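Local coordinates for putative 2,5-diketo-D-gluconic acid reductase B (Sinorhizobium meliloti, PDB 3UP8), which probably reduces methylglyoxal to hydroxyacetone with NADPH, as a member of the aldo/keto reductase family, at residues 50-64 against 74-86. Residues are numbered along the deposited sequence; the frame is centred on the assembly and turned at random.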
ATOM      1  N   LEU A  50      17.788  -1.451   5.399  1.00 29.81           N
ATOM      2  CA  LEU A  50      18.519  -1.933   6.578  1.00 30.67           C
ATOM      3  C   LEU A  50      18.839  -0.820   7.578  1.00 31.27           C
ATOM      4  O   LEU A  50      18.919  -1.067   8.781  1.00 31.59           O
ATOM      5  CB  LEU A  50      19.826  -2.615   6.180  1.00 30.71           C
ATOM      6  CG  LEU A  50      19.838  -4.007   5.571  1.00 30.37           C
ATOM      7  CD1 LEU A  50      21.281  -4.363   5.236  1.00 31.75           C
ATOM      8  CD2 LEU A  50      19.227  -5.032   6.505  1.00 29.82           C
ATOM      9  N   ARG A  51      19.031   0.393   7.070  1.00 31.78           N
ATOM     10  CA  ARG A  51      19.295   1.554   7.903  1.00 32.41           C
ATOM     11  C   ARG A  51      18.015   2.098   8.544  1.00 31.90           C
ATOM     12  O   ARG A  51      17.964   2.304   9.763  1.00 32.54           O
ATOM     13  CB  ARG A  51      19.968   2.649   7.071  1.00 32.78           C
ATOM     14  CG  ARG A  51      20.649   3.757   7.894  1.00 35.53           C
ATOM     15  CD  ARG A  51      20.784   5.039   7.074  1.00 39.78           C
ATOM     16  NE  ARG A  51      21.232   4.756   5.708  1.00 43.35           N
ATOM     17  CZ  ARG A  51      20.784   5.378   4.617  1.00 44.59           C
ATOM     18  NH1 ARG A  51      19.867   6.336   4.716  1.00 44.87           N
ATOM     19  NH2 ARG A  51      21.253   5.034   3.421  1.00 44.31           N
ATOM     20  N   ILE A  52      16.979   2.308   7.737  1.00 30.70           N
ATOM     21  CA  ILE A  52      15.817   3.086   8.179  1.00 30.26           C
ATOM     22  C   ILE A  52      14.680   2.257   8.784  1.00 29.32           C
ATOM     23  O   ILE A  52      14.066   2.679   9.768  1.00 29.34           O
ATOM     24  CB  ILE A  52      15.301   3.997   7.040  1.00 30.55           C
ATOM     25  CG1 ILE A  52      16.395   4.986   6.638  1.00 31.63           C
ATOM     26  CG2 ILE A  52      14.060   4.766   7.458  1.00 31.14           C
ATOM     27  CD1 ILE A  52      16.697   4.965   5.164  1.00 34.24           C
ATOM     28  N   LEU A  53      14.400   1.083   8.213  1.00 28.05           N
ATOM     29  CA  LEU A  53      13.315   0.242   8.741  1.00 27.02           C
ATOM     30  C   LEU A  53      13.416  -0.074  10.250  1.00 26.66           C
ATOM     31  O   LEU A  53      12.406   0.001  10.947  1.00 26.36           O
ATOM     32  CB  LEU A  53      13.103  -1.029   7.896  1.00 26.68           C
ATOM     33  CG  LEU A  53      11.911  -1.939   8.235  1.00 25.79           C
ATOM     34  CD1 LEU A  53      10.619  -1.141   8.390  1.00 25.12           C
ATOM     35  CD2 LEU A  53      11.747  -3.016   7.165  1.00 24.30           C
ATOM     36  N   PRO A  54      14.626  -0.396  10.767  1.00 26.84           N
ATOM     37  CA  PRO A  54      14.722  -0.605  12.229  1.00 27.03           C
ATOM     38  C   PRO A  54      14.234   0.602  13.036  1.00 26.99           C
ATOM     39  O   PRO A  54      13.532   0.444  14.032  1.00 26.91           O
ATOM     40  CB  PRO A  54      16.230  -0.825  12.450  1.00 27.11           C
ATOM     41  CG  PRO A  54      16.684  -1.442  11.161  1.00 27.27           C
ATOM     42  CD  PRO A  54      15.901  -0.710  10.094  1.00 26.31           C
ATOM     43  N   GLN A  55      14.594   1.799  12.587  1.00 27.62           N
ATOM     44  CA  GLN A  55      14.141   3.024  13.227  1.00 27.85           C
ATOM     45  C   GLN A  55      12.629   3.196  13.096  1.00 26.80           C
ATOM     46  O   GLN A  55      11.958   3.542  14.066  1.00 27.41           O
ATOM     47  CB  GLN A  55      14.848   4.223  12.625  1.00 28.36           C
ATOM     48  CG  GLN A  55      16.363   4.147  12.689  1.00 31.75           C
ATOM     49  CD  GLN A  55      16.991   5.414  12.166  1.00 36.67           C
ATOM     50  OE1 GLN A  55      17.742   5.396  11.184  1.00 39.08           O
ATOM     51  NE2 GLN A  55      16.660   6.541  12.803  1.00 37.52           N
ATOM     52  N   ALA A  56      12.100   2.960  11.897  1.00 25.44           N
ATOM     53  CA  ALA A  56      10.660   3.007  11.673  1.00 24.68           C
ATOM     54  C   ALA A  56       9.904   2.111  12.648  1.00 23.91           C
ATOM     55  O   ALA A  56       8.875   2.497  13.194  1.00 24.23           O
ATOM     56  CB  ALA A  56      10.341   2.627  10.239  1.00 24.06           C
ATOM     57  N   LEU A  57      10.427   0.910  12.860  1.00 24.05           N
ATOM     58  CA  LEU A  57       9.804  -0.061  13.746  1.00 24.05           C
ATOM     59  C   LEU A  57       9.885   0.374  15.214  1.00 24.44           C
ATOM     60  O   LEU A  57       8.926   0.198  15.967  1.00 23.72           O
ATOM     61  CB  LEU A  57      10.444  -1.440  13.553  1.00 23.74           C
ATOM     62  CG  LEU A  57      10.101  -2.182  12.249  1.00 22.99           C
ATOM     63  CD1 LEU A  57      11.097  -3.311  12.015  1.00 22.49           C
ATOM     64  CD2 LEU A  57       8.674  -2.717  12.257  1.00 21.26           C
ATOM     65  N   LYS A  58      11.033   0.938  15.604  1.00 25.74           N
ATOM     66  CA  LYS A  58      11.201   1.525  16.942  1.00 26.85           C
ATOM     67  C   LYS A  58      10.215   2.645  17.156  1.00 26.55           C
ATOM     68  O   LYS A  58       9.531   2.676  18.172  1.00 26.91           O
ATOM     69  CB  LYS A  58      12.615   2.062  17.139  1.00 27.93           C
ATOM     70  CG  LYS A  58      13.629   0.986  17.458  1.00 31.05           C
ATOM     71  CD  LYS A  58      15.075   1.502  17.385  1.00 34.92           C
ATOM     72  CE  LYS A  58      16.034   0.313  17.297  1.00 37.18           C
ATOM     73  NZ  LYS A  58      17.412   0.630  17.761  1.00 39.20           N
ATOM     74  N   LEU A  59      10.138   3.553  16.183  1.00 26.38           N
ATOM     75  CA  LEU A  59       9.236   4.700  16.245  1.00 26.20           C
ATOM     76  C   LEU A  59       7.764   4.286  16.370  1.00 25.74           C
ATOM     77  O   LEU A  59       6.954   5.024  16.931  1.00 25.60           O
ATOM     78  CB  LEU A  59       9.461   5.628  15.035  1.00 26.40           C
ATOM     79  CG  LEU A  59       8.488   6.787  14.758  1.00 27.90           C
ATOM     80  CD1 LEU A  59       8.632   7.926  15.777  1.00 29.71           C
ATOM     81  CD2 LEU A  59       8.660   7.310  13.348  1.00 28.10           C
ATOM     82  N   GLY A  60       7.415   3.103  15.867  1.00 24.59           N
ATOM     83  CA  GLY A  60       6.032   2.632  15.995  1.00 23.15           C
ATOM     84  C   GLY A  60       5.329   2.130  14.736  1.00 22.14           C
ATOM     85  O   GLY A  60       4.174   1.734  14.816  1.00 21.84           O
ATOM     86  N   PHE A  61       6.003   2.157  13.585  1.00 21.38           N
ATOM     87  CA  PHE A  61       5.446   1.558  12.356  1.00 20.85           C
ATOM     88  C   PHE A  61       5.211   0.078  12.585  1.00 20.22           C
ATOM     89  O   PHE A  61       6.074  -0.601  13.140  1.00 19.58           O
ATOM     90  CB  PHE A  61       6.412   1.694  11.179  1.00 20.88           C
ATOM     91  CG  PHE A  61       6.238   2.945  10.388  1.00 21.72           C
ATOM     92  CD1 PHE A  61       5.434   2.954   9.246  1.00 22.34           C
ATOM     93  CD2 PHE A  61       6.884   4.117  10.770  1.00 22.66           C
ATOM     94  CE1 PHE A  61       5.276   4.129   8.500  1.00 22.44           C
ATOM     95  CE2 PHE A  61       6.729   5.286  10.036  1.00 23.04           C
ATOM     96  CZ  PHE A  61       5.929   5.296   8.903  1.00 23.13           C
ATOM     97  N   ARG A  62       4.046  -0.413  12.163  1.00 19.60           N
ATOM     98  CA  ARG A  62       3.714  -1.834  12.318  1.00 19.63           C
ATOM     99  C   ARG A  62       3.187  -2.465  11.027  1.00 19.18           C
ATOM    100  O   ARG A  62       2.614  -3.554  11.048  1.00 20.64           O
ATOM    101  CB  ARG A  62       2.687  -2.018  13.432  1.00 19.98           C
ATOM    102  CG  ARG A  62       3.193  -1.716  14.840  1.00 22.10           C
ATOM    103  CD  ARG A  62       4.276  -2.707  15.291  1.00 23.71           C
ATOM    104  NE  ARG A  62       4.724  -2.408  16.646  1.00 25.55           N
ATOM    105  CZ  ARG A  62       5.723  -1.583  16.950  1.00 26.04           C
ATOM    106  NH1 ARG A  62       6.401  -0.970  15.997  1.00 26.14           N
ATOM    107  NH2 ARG A  62       6.040  -1.368  18.221  1.00 27.88           N
ATOM    108  N   HIS A  63       3.360  -1.765   9.914  1.00 17.19           N
ATOM    109  CA  HIS A  63       2.916  -2.229   8.617  1.00 15.82           C
ATOM    110  C   HIS A  63       4.107  -2.001   7.708  1.00 14.56           C
ATOM    111  O   HIS A  63       4.624  -0.900   7.618  1.00 14.05           O
ATOM    112  CB  HIS A  63       1.658  -1.431   8.199  1.00 14.89           C
ATOM    113  CG  HIS A  63       1.232  -1.624   6.778  1.00 15.62           C
ATOM    114  ND1 HIS A  63       0.204  -0.894   6.215  1.00 14.32           N
ATOM    115  CD2 HIS A  63       1.695  -2.435   5.797  1.00 15.58           C
ATOM    116  CE1 HIS A  63       0.057  -1.245   4.952  1.00 17.48           C
ATOM    117  NE2 HIS A  63       0.941  -2.186   4.675  1.00 17.36           N
ATOM    118  N   VAL A  64       4.597  -3.073   7.097  1.00 13.77           N
ATOM    119  CA  VAL A  64       5.724  -2.981   6.178  1.00 13.81           C
ATOM    120  C   VAL A  64       5.317  -3.589   4.838  1.00 13.93           C
ATOM    121  O   VAL A  64       4.770  -4.689   4.804  1.00 13.62           O
ATOM    122  CB  VAL A  64       6.982  -3.719   6.704  1.00 13.21           C
ATOM    123  CG1 VAL A  64       8.123  -3.571   5.708  1.00 12.07           C
ATOM    124  CG2 VAL A  64       7.406  -3.170   8.089  1.00 13.53           C
ATOM    125  N   ALA A  74      14.877  -9.509   1.256  1.00 17.37           N
ATOM    126  CA  ALA A  74      15.894 -10.017   2.181  1.00 17.93           C
ATOM    127  C   ALA A  74      16.178  -9.034   3.327  1.00 18.02           C
ATOM    128  O   ALA A  74      16.240  -9.423   4.498  1.00 18.12           O
ATOM    129  CB  ALA A  74      17.202 -10.371   1.422  1.00 18.62           C
ATOM    130  N   GLU A  75      16.320  -7.763   2.986  1.00 18.12           N
ATOM    131  CA  GLU A  75      16.659  -6.737   3.970  1.00 18.68           C
ATOM    132  C   GLU A  75      15.453  -6.401   4.844  1.00 18.08           C
ATOM    133  O   GLU A  75      15.612  -6.135   6.036  1.00 17.61           O
ATOM    134  CB  GLU A  75      17.228  -5.499   3.262  1.00 19.80           C
ATOM    135  CG  GLU A  75      18.606  -5.754   2.608  1.00 21.88           C
ATOM    136  CD  GLU A  75      18.547  -6.304   1.184  1.00 27.30           C
ATOM    137  OE1 GLU A  75      17.459  -6.702   0.701  1.00 27.46           O
ATOM    138  OE2 GLU A  75      19.616  -6.340   0.530  1.00 28.95           O
ATOM    139  N   VAL A  76      14.246  -6.433   4.264  1.00 16.81           N
ATOM    140  CA  VAL A  76      13.026  -6.302   5.056  1.00 16.48           C
ATOM    141  C   VAL A  76      12.988  -7.395   6.124  1.00 16.71           C
ATOM    142  O   VAL A  76      12.746  -7.104   7.292  1.00 17.12           O
ATOM    143  CB  VAL A  76      11.724  -6.345   4.186  1.00 16.50           C
ATOM    144  CG1 VAL A  76      10.484  -6.495   5.072  1.00 16.14           C
ATOM    145  CG2 VAL A  76      11.603  -5.081   3.331  1.00 15.73           C
ATOM    146  N   GLY A  77      13.229  -8.641   5.714  1.00 17.02           N
ATOM    147  CA  GLY A  77      13.250  -9.795   6.620  1.00 17.70           C
ATOM    148  C   GLY A  77      14.271  -9.637   7.743  1.00 18.20           C
ATOM    149  O   GLY A  77      13.958  -9.864   8.908  1.00 17.84           O
ATOM    150  N   GLU A  78      15.476  -9.205   7.386  1.00 18.76           N
ATOM    151  CA  GLU A  78      16.548  -8.985   8.375  1.00 19.62           C
ATOM    152  C   GLU A  78      16.170  -7.884   9.373  1.00 18.96           C
ATOM    153  O   GLU A  78      16.286  -8.067  10.582  1.00 18.71           O
ATOM    154  CB  GLU A  78      17.858  -8.614   7.670  1.00 19.93           C
ATOM    155  CG  GLU A  78      19.065  -8.537   8.624  1.00 23.73           C
ATOM    156  CD  GLU A  78      20.361  -8.164   7.920  1.00 27.89           C
ATOM    157  OE1 GLU A  78      20.573  -8.638   6.786  1.00 30.43           O
ATOM    158  OE2 GLU A  78      21.165  -7.400   8.500  1.00 29.14           O
ATOM    159  N   ALA A  79      15.721  -6.745   8.853  1.00 19.15           N
ATOM    160  CA  ALA A  79      15.325  -5.605   9.689  1.00 19.14           C
ATOM    161  C   ALA A  79      14.229  -5.964  10.687  1.00 19.36           C
ATOM    162  O   ALA A  79      14.321  -5.623  11.864  1.00 19.43           O
ATOM    163  CB  ALA A  79      14.906  -4.418   8.820  1.00 18.96           C
ATOM    164  N   ILE A  80      13.186  -6.652  10.227  1.00 19.40           N
ATOM    165  CA  ILE A  80      12.100  -7.053  11.123  1.00 19.87           C
ATOM    166  C   ILE A  80      12.591  -8.002  12.207  1.00 20.74           C
ATOM    167  O   ILE A  80      12.291  -7.816  13.383  1.00 20.72           O
ATOM    168  CB  ILE A  80      10.907  -7.681  10.359  1.00 19.80           C
ATOM    169  CG1 ILE A  80      10.291  -6.636   9.419  1.00 19.20           C
ATOM    170  CG2 ILE A  80       9.875  -8.286  11.345  1.00 18.78           C
ATOM    171  CD1 ILE A  80       9.150  -7.152   8.554  1.00 20.96           C
ATOM    172  N   GLN A  81      13.354  -9.013  11.799  1.00 21.64           N
ATOM    173  CA  GLN A  81      13.883 -10.007  12.723  1.00 22.90           C
ATOM    174  C   GLN A  81      14.776  -9.385  13.813  1.00 23.31           C
ATOM    175  O   GLN A  81      14.711  -9.790  14.969  1.00 23.33           O
ATOM    176  CB  GLN A  81      14.639 -11.063  11.924  1.00 22.69           C
ATOM    177  CG  GLN A  81      15.585 -11.940  12.698  1.00 24.42           C
ATOM    178  CD  GLN A  81      16.442 -12.787  11.778  1.00 25.45           C
ATOM    179  OE1 GLN A  81      17.135 -12.278  10.883  1.00 26.43           O
ATOM    180  NE2 GLN A  81      16.396 -14.081  11.983  1.00 27.13           N
ATOM    181  N   LYS A  82      15.593  -8.406  13.434  1.00 24.19           N
ATOM    182  CA  LYS A  82      16.525  -7.761  14.373  1.00 25.68           C
ATOM    183  C   LYS A  82      15.869  -6.733  15.310  1.00 26.96           C
ATOM    184  O   LYS A  82      16.506  -6.249  16.258  1.00 27.20           O
ATOM    185  CB  LYS A  82      17.700  -7.122  13.623  1.00 24.85           C
ATOM    186  CG  LYS A  82      18.665  -8.131  13.010  1.00 25.02           C
ATOM    187  CD  LYS A  82      19.996  -7.480  12.642  1.00 25.20           C
ATOM    188  CE  LYS A  82      20.908  -8.442  11.885  1.00 24.64           C
ATOM    189  NZ  LYS A  82      22.189  -7.782  11.485  1.00 25.61           N
ATOM    190  N   SER A  83      14.600  -6.419  15.052  1.00 27.74           N
ATOM    191  CA  SER A  83      13.903  -5.357  15.755  1.00 28.94           C
ATOM    192  C   SER A  83      13.412  -5.776  17.136  1.00 29.75           C
ATOM    193  O   SER A  83      13.227  -4.932  18.002  1.00 30.96           O
ATOM    194  CB  SER A  83      12.724  -4.851  14.920  1.00 28.56           C
ATOM    195  OG  SER A  83      11.673  -5.803  14.919  1.00 28.98           O
ATOM    196  N   GLY A  84      13.176  -7.064  17.334  1.00 30.66           N
ATOM    197  CA  GLY A  84      12.611  -7.543  18.596  1.00 31.65           C
ATOM    198  C   GLY A  84      11.137  -7.196  18.756  1.00 32.07           C
ATOM    199  O   GLY A  84      10.623  -7.095  19.881  1.00 32.59           O
ATOM    200  N   ILE A  85      10.460  -6.993  17.629  1.00 31.73           N
ATOM    201  CA  ILE A  85       9.019  -6.813  17.627  1.00 31.06           C
ATOM    202  C   ILE A  85       8.459  -8.193  17.300  1.00 30.48           C
ATOM    203  O   ILE A  85       8.915  -8.831  16.345  1.00 30.87           O
ATOM    204  CB  ILE A  85       8.603  -5.727  16.613  1.00 31.04           C
ATOM    205  CG1 ILE A  85       9.182  -4.378  17.052  1.00 31.46           C
ATOM    206  CG2 ILE A  85       7.082  -5.635  16.473  1.00 31.29           C
ATOM    207  CD1 ILE A  85       8.996  -3.260  16.064  1.00 31.58           C
ATOM    208  N   PRO A  86       7.509  -8.691  18.116  1.00 29.62           N
ATOM    209  CA  PRO A  86       6.989 -10.019  17.805  1.00 28.85           C
ATOM    210  C   PRO A  86       6.419 -10.017  16.383  1.00 28.15           C
ATOM    211  O   PRO A  86       5.933  -8.980  15.915  1.00 27.86           O
ATOM    212  CB  PRO A  86       5.883 -10.232  18.849  1.00 28.91           C
ATOM    213  CG  PRO A  86       6.232  -9.282  19.974  1.00 29.81           C
ATOM    214  CD  PRO A  86       6.875  -8.100  19.311  1.00 29.49           C
TER
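Glu75 lays the aliphatic part of its side chain across Leu50, CG to CG at 3.7 Å, before a bend at chi2 (87°) carries its carboxylate away from helix 50-59. Val76 CG1 meets Val64 CG1 of strand 63-65 at 3.8 Å, the two side chains running in opposite directions. One turn on from Glu75, Leu50 CD2 packs 3.6 Å from the carboxyl carbon CD of the extended Glu78, and the salt bridge from Lys82 NZ reaches Glu78 OE2 from above the carboxylate plane. Ala79 marks the close passage of helix segments 50-59 and 74-83, whose axes come within 8.9 Å at a crossing angle of -40°; its CB sits against Leu53 CD2 (3.8 Å) and the ring of Pro54. Beyond it, Leu57 CD1 rests on Ile80 and on Ser83 CB, while Ser83 OG bonds to Ile80 O and accepts from Ile85 N in an ST turn. Ile85 wedges CD1 tightly against Leu57 CB (3.4 Å) and over one face of the Arg62 guanidinium, near its rim. Two bonds hold that group: NH1 donates to Leu57 O (2.8 Å) in the carbonyl plane, on a lone pair, and to Phe61 O from above the carbonyl plane. With an alanine at Arg62, both carbonyls would probably lose this shared donor, and Ile85 CD1 the flat group it lies against. Val64 pairs through its backbone with Phe91 and Thr93. Neighbouring outer helices and an inner strand thus pack together, helix 73-83 being the crossover of a beta-alpha-beta unit in the parallel eight-stranded TIM barrel of aldo/keto reductases.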